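PDB 4KZK: L-arabinose ABC transporter, periplasmic L-arabinose-binding protein from Burkholderia thailandensis, which probably captures L-arabinose in the periplasm for uptake by an ABC transporter, and is seen here holding beta-D-galactose. Local coordinates for residues N239-E251 with E274-S286. Residues are numbered along the deposited sequence; the frame is centred on the assembly and turned at random.
With GAL (beta-D-galactopyranose), chain B.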
loop_
_atom_site.group_PDB
_atom_site.type_symbol
_atom_site.label_atom_id
_atom_site.label_comp_id
_atom_site.label_asym_id
_atom_site.label_seq_id
_atom_site.Cartn_x
_atom_site.Cartn_y
_atom_site.Cartn_z
ATOM N N ASN A 239 -4.369 -0.737 2.610
ATOM C CA ASN A 239 -3.278 -1.678 2.860
ATOM C C ASN A 239 -3.569 -2.517 4.089
ATOM O O ASN A 239 -4.600 -2.355 4.736
ATOM C CB ASN A 239 -1.907 -0.958 2.947
ATOM C CG ASN A 239 -1.776 -0.045 4.159
ATOM O OD1 ASN A 239 -2.682 0.076 4.972
ATOM N ND2 ASN A 239 -0.630 0.610 4.274
ATOM N N ASP A 240 -2.651 -3.434 4.408
ATOM C CA ASP A 240 -2.789 -4.276 5.597
ATOM C C ASP A 240 -2.880 -3.454 6.880
ATOM O O ASP A 240 -3.663 -3.784 7.792
ATOM C CB ASP A 240 -1.617 -5.271 5.727
ATOM C CG ASP A 240 -1.580 -6.308 4.629
ATOM O OD1 ASP A 240 -2.636 -6.630 4.084
ATOM O OD2 ASP A 240 -0.480 -6.828 4.318
ATOM N N ASP A 241 -2.064 -2.416 6.977
ATOM C CA ASP A 241 -1.983 -1.627 8.193
ATOM C C ASP A 241 -3.306 -0.975 8.557
ATOM O O ASP A 241 -3.755 -1.059 9.694
ATOM C CB ASP A 241 -0.908 -0.560 8.027
ATOM C CG ASP A 241 0.453 -1.145 7.668
ATOM O OD1 ASP A 241 0.486 -2.118 6.915
ATOM O OD2 ASP A 241 1.471 -0.546 8.054
ATOM N N THR A 242 -3.940 -0.349 7.575
ATOM C CA THR A 242 -5.229 0.285 7.777
ATOM C C THR A 242 -6.283 -0.782 8.051
ATOM O O THR A 242 -7.022 -0.674 9.001
ATOM C CB THR A 242 -5.602 1.209 6.598
ATOM O OG1 THR A 242 -5.466 0.530 5.342
ATOM C CG2 THR A 242 -4.684 2.376 6.604
ATOM N N THR A 243 -6.303 -1.841 7.259
ATOM C CA THR A 243 -7.253 -2.927 7.445
ATOM C C THR A 243 -7.229 -3.478 8.848
ATOM O O THR A 243 -8.282 -3.696 9.468
ATOM C CB THR A 243 -7.043 -4.030 6.375
ATOM O OG1 THR A 243 -7.182 -3.437 5.071
ATOM C CG2 THR A 243 -8.058 -5.141 6.520
ATOM N N VAL A 244 -6.024 -3.704 9.380
ATOM C CA VAL A 244 -5.865 -4.268 10.736
ATOM C C VAL A 244 -6.411 -3.299 11.779
ATOM O O VAL A 244 -6.907 -3.704 12.832
ATOM C CB VAL A 244 -4.386 -4.580 11.057
ATOM C CG1 VAL A 244 -4.124 -4.614 12.572
ATOM C CG2 VAL A 244 -3.992 -5.872 10.398
ATOM N N GLY A 245 -6.292 -2.005 11.515
ATOM C CA GLY A 245 -6.895 -1.036 12.426
ATOM C C GLY A 245 -8.383 -1.252 12.633
ATOM O O GLY A 245 -8.887 -1.179 13.770
ATOM N N ALA A 246 -9.101 -1.546 11.549
ATOM C CA ALA A 246 -10.529 -1.839 11.629
ATOM C C ALA A 246 -10.797 -3.160 12.363
ATOM O O ALA A 246 -11.785 -3.302 13.105
ATOM C CB ALA A 246 -11.164 -1.851 10.237
ATOM N N VAL A 247 -9.934 -4.146 12.151
ATOM C CA VAL A 247 -10.087 -5.433 12.813
ATOM C C VAL A 247 -9.922 -5.239 14.336
ATOM O O VAL A 247 -10.725 -5.741 15.135
ATOM C CB VAL A 247 -9.116 -6.495 12.246
ATOM C CG1 VAL A 247 -9.125 -7.794 13.065
ATOM C CG2 VAL A 247 -9.454 -6.798 10.780
ATOM N N ARG A 248 -8.898 -4.491 14.746
ATOM C CA ARG A 248 -8.710 -4.199 16.163
ATOM C C ARG A 248 -9.884 -3.419 16.745
ATOM O O ARG A 248 -10.318 -3.691 17.865
ATOM C CB ARG A 248 -7.428 -3.398 16.408
ATOM C CG ARG A 248 -6.144 -4.174 16.173
ATOM C CD ARG A 248 -5.930 -5.299 17.181
ATOM N NE ARG A 248 -6.363 -6.587 16.657
ATOM C CZ ARG A 248 -5.684 -7.286 15.745
ATOM N NH1 ARG A 248 -6.168 -8.423 15.282
ATOM N NH2 ARG A 248 -4.532 -6.848 15.257
ATOM N N ALA A 249 -10.378 -2.431 16.007
ATOM C CA ALA A 249 -11.518 -1.656 16.494
ATOM C C ALA A 249 -12.730 -2.566 16.689
ATOM O O ALA A 249 -13.378 -2.536 17.749
ATOM C CB ALA A 249 -11.823 -0.519 15.544
ATOM N N GLY A 250 -12.992 -3.441 15.715
ATOM C CA GLY A 250 -14.112 -4.371 15.819
ATOM C C GLY A 250 -13.990 -5.245 17.045
ATOM O O GLY A 250 -14.956 -5.466 17.767
ATOM N N GLU A 251 -12.798 -5.771 17.285
ATOM C CA GLU A 251 -12.587 -6.634 18.435
ATOM C C GLU A 251 -12.972 -5.937 19.742
ATOM O O GLU A 251 -13.606 -6.546 20.636
ATOM C CB GLU A 251 -11.141 -7.119 18.485
ATOM C CG GLU A 251 -10.794 -8.104 17.373
ATOM C CD GLU A 251 -9.301 -8.308 17.221
ATOM O OE1 GLU A 251 -8.532 -7.667 17.967
ATOM O OE2 GLU A 251 -8.901 -9.111 16.365
ATOM N N GLU A 274 -0.998 -11.394 11.628
ATOM C CA GLU A 274 -2.372 -11.885 11.844
ATOM C C GLU A 274 -2.498 -13.359 11.544
ATOM O O GLU A 274 -3.172 -14.070 12.284
ATOM C CB GLU A 274 -3.388 -11.145 10.991
ATOM C CG GLU A 274 -3.453 -9.653 11.304
ATOM C CD GLU A 274 -3.904 -9.359 12.719
ATOM O OE1 GLU A 274 -4.908 -9.914 13.172
ATOM O OE2 GLU A 274 -3.234 -8.572 13.411
ATOM N N PHE A 275 -1.849 -13.840 10.487
ATOM C CA PHE A 275 -1.953 -15.249 10.097
ATOM C C PHE A 275 -1.281 -16.207 11.106
ATOM O O PHE A 275 -1.689 -17.372 11.228
ATOM C CB PHE A 275 -1.301 -15.481 8.728
ATOM C CG PHE A 275 -1.960 -14.772 7.567
ATOM C CD1 PHE A 275 -3.284 -14.346 7.605
ATOM C CD2 PHE A 275 -1.238 -14.540 6.402
ATOM C CE1 PHE A 275 -3.867 -13.713 6.509
ATOM C CE2 PHE A 275 -1.819 -13.919 5.316
ATOM C CZ PHE A 275 -3.139 -13.496 5.359
ATOM N N ALA A 276 -0.286 -15.709 11.829
ATOM C CA ALA A 276 0.454 -16.533 12.774
ATOM C C ALA A 276 -0.239 -16.628 14.134
ATOM O O ALA A 276 0.159 -17.444 14.962
ATOM C CB ALA A 276 1.851 -15.995 12.934
ATOM N N LYS A 277 -1.273 -15.825 14.386
ATOM C CA LYS A 277 -1.882 -15.845 15.725
ATOM C C LYS A 277 -2.531 -17.191 16.022
ATOM O O LYS A 277 -3.132 -17.786 15.133
ATOM C CB LYS A 277 -2.855 -14.714 15.898
ATOM C CG LYS A 277 -2.098 -13.419 16.021
ATOM C CD LYS A 277 -2.985 -12.228 16.195
ATOM C CE LYS A 277 -2.118 -10.989 16.318
ATOM N NZ LYS A 277 -2.933 -9.792 16.093
ATOM N N PRO A 278 -2.369 -17.692 17.264
ATOM C CA PRO A 278 -2.905 -19.003 17.587
ATOM C C PRO A 278 -4.414 -19.099 17.407
ATOM O O PRO A 278 -4.904 -20.169 17.036
ATOM C CB PRO A 278 -2.510 -19.204 19.057
ATOM C CG PRO A 278 -1.339 -18.323 19.262
ATOM C CD PRO A 278 -1.503 -17.164 18.336
ATOM N N LYS A 279 -5.129 -18.005 17.677
ATOM C CA LYS A 279 -6.552 -17.908 17.391
ATOM C C LYS A 279 -6.697 -16.982 16.196
ATOM O O LYS A 279 -6.254 -15.839 16.262
ATOM C CB LYS A 279 -7.327 -17.316 18.578
ATOM N N PRO A 280 -7.305 -17.472 15.100
ATOM C CA PRO A 280 -7.494 -16.586 13.959
ATOM C C PRO A 280 -8.311 -15.341 14.313
ATOM O O PRO A 280 -9.172 -15.372 15.182
ATOM C CB PRO A 280 -8.228 -17.466 12.932
ATOM C CG PRO A 280 -7.898 -18.866 13.321
ATOM C CD PRO A 280 -7.690 -18.865 14.800
ATOM N N THR A 281 -7.976 -14.237 13.660
ATOM C CA THR A 281 -8.655 -12.962 13.811
ATOM C C THR A 281 -9.478 -12.694 12.561
ATOM O O THR A 281 -9.376 -13.426 11.552
ATOM C CB THR A 281 -7.618 -11.827 13.935
ATOM O OG1 THR A 281 -6.900 -11.723 12.694
ATOM C CG2 THR A 281 -6.626 -12.121 15.051
ATOM N N GLY A 282 -10.241 -11.613 12.612
ATOM C CA GLY A 282 -11.043 -11.140 11.495
ATOM C C GLY A 282 -10.262 -10.685 10.280
ATOM O O GLY A 282 -10.862 -10.437 9.241
ATOM N N PHE A 283 -8.933 -10.572 10.399
ATOM C CA PHE A 283 -8.075 -10.361 9.246
ATOM C C PHE A 283 -7.935 -11.712 8.527
ATOM O O PHE A 283 -7.158 -12.583 8.950
ATOM C CB PHE A 283 -6.733 -9.826 9.690
ATOM C CG PHE A 283 -5.881 -9.332 8.563
ATOM C CD1 PHE A 283 -5.136 -10.209 7.805
ATOM C CD2 PHE A 283 -5.853 -7.980 8.245
ATOM C CE1 PHE A 283 -4.349 -9.751 6.773
ATOM C CE2 PHE A 283 -5.064 -7.516 7.206
ATOM C CZ PHE A 283 -4.326 -8.410 6.458
ATOM N N PHE A 284 -8.710 -11.854 7.451
ATOM C CA PHE A 284 -8.905 -13.126 6.780
ATOM C C PHE A 284 -7.855 -13.350 5.698
ATOM O O PHE A 284 -7.383 -14.454 5.469
ATOM C CB PHE A 284 -10.299 -13.155 6.170
ATOM C CG PHE A 284 -10.505 -14.292 5.235
ATOM C CD1 PHE A 284 -10.623 -15.569 5.708
ATOM C CD2 PHE A 284 -10.537 -14.076 3.867
ATOM C CE1 PHE A 284 -10.781 -16.628 4.828
ATOM C CE2 PHE A 284 -10.672 -15.127 2.986
ATOM C CZ PHE A 284 -10.805 -16.405 3.468
ATOM N N GLY A 285 -7.499 -12.295 4.990
ATOM C CA GLY A 285 -6.580 -12.457 3.869
ATOM C C GLY A 285 -5.967 -11.144 3.452
ATOM O O GLY A 285 -6.291 -10.095 4.008
ATOM N N SER A 286 -5.079 -11.211 2.453
ATOM C CA SER A 286 -4.435 -10.017 1.918
ATOM C C SER A 286 -4.067 -10.229 0.476
ATOM O O SER A 286 -3.789 -11.361 0.077
ATOM C CB SER A 286 -3.171 -9.723 2.733
ATOM O OG SER A 286 -2.494 -8.579 2.275
HETATM C C1 GAL B . 1.491 2.598 -0.589
HETATM C C2 GAL B . 1.094 2.041 0.775
HETATM C C3 GAL B . 1.922 0.776 1.040
HETATM C C4 GAL B . 1.763 -0.197 -0.124
HETATM C C5 GAL B . 2.168 0.497 -1.412
HETATM C C6 GAL B . 1.972 -0.403 -2.624
HETATM O O1 GAL B . 0.633 3.688 -0.862
HETATM O O2 GAL B . 1.361 3.025 1.748
HETATM O O3 GAL B . 1.552 0.161 2.280
HETATM O O4 GAL B . 0.449 -0.695 -0.188
HETATM O O5 GAL B . 1.315 1.618 -1.600
HETATM O O6 GAL B . 2.351 0.266 -3.816
HETATM O O HOH W 1 -10.797 -10.358 15.066
#
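Arg-248 faces the carboxylate of Glu-274 end-on: NH1 reaches OE1 and NH2 reaches OE2 (2.8 Å), both bonds nearly straight, with the two flat groups turned 28° apart. Bends in the arginine chain curl the guanidinium back, bringing its NE/NH1 edge to Glu-251 of the same helix, NE giving to OE1 and NH1 to OE2. Two carboxylates thus fix the rotation of the guanidinium. Each Glu-274 oxygen has a further donor. Thr-281 OG1 takes the anti lone pair of OE1 at 2.7 Å, while Lys-277 NZ comes to OE2 from the face opposite Arg-248 NH2. The lysine and arginine nitrogens lie close, but the shared carboxylate probably offsets their charge. A water bridges Glu-251 OE2 to the backbone N of Gly-282.

Deeper in, Phe-283 has its CB directed toward the helix, and CG anti to the backbone N (chi1 -169°) lays the ring beside Val-244 and Thr-243. Val-247 packs on the backbone of Gly-282 and Phe-283, where the loop enters the strand. Asp-240 OD1 sits at the ring edge near CZ, and its syn lone pair accepts from Ser-286 OG at 2.7 Å; OD2 accepts from Gly-267 N. Next door, Asn-239 N-caps the helix, OD1 taking Thr-242 N at 2.9 Å, and spends ND2 on O3 of galactose (3.0 Å, 177°). Helix 240-251 runs antiparallel to strand 283-286, its N-terminus beside Ser-286. Both belong to one alpha/beta lobe of the two-lobed periplasmic sugar-binding fold, which holds its ligand in the cleft between lobes.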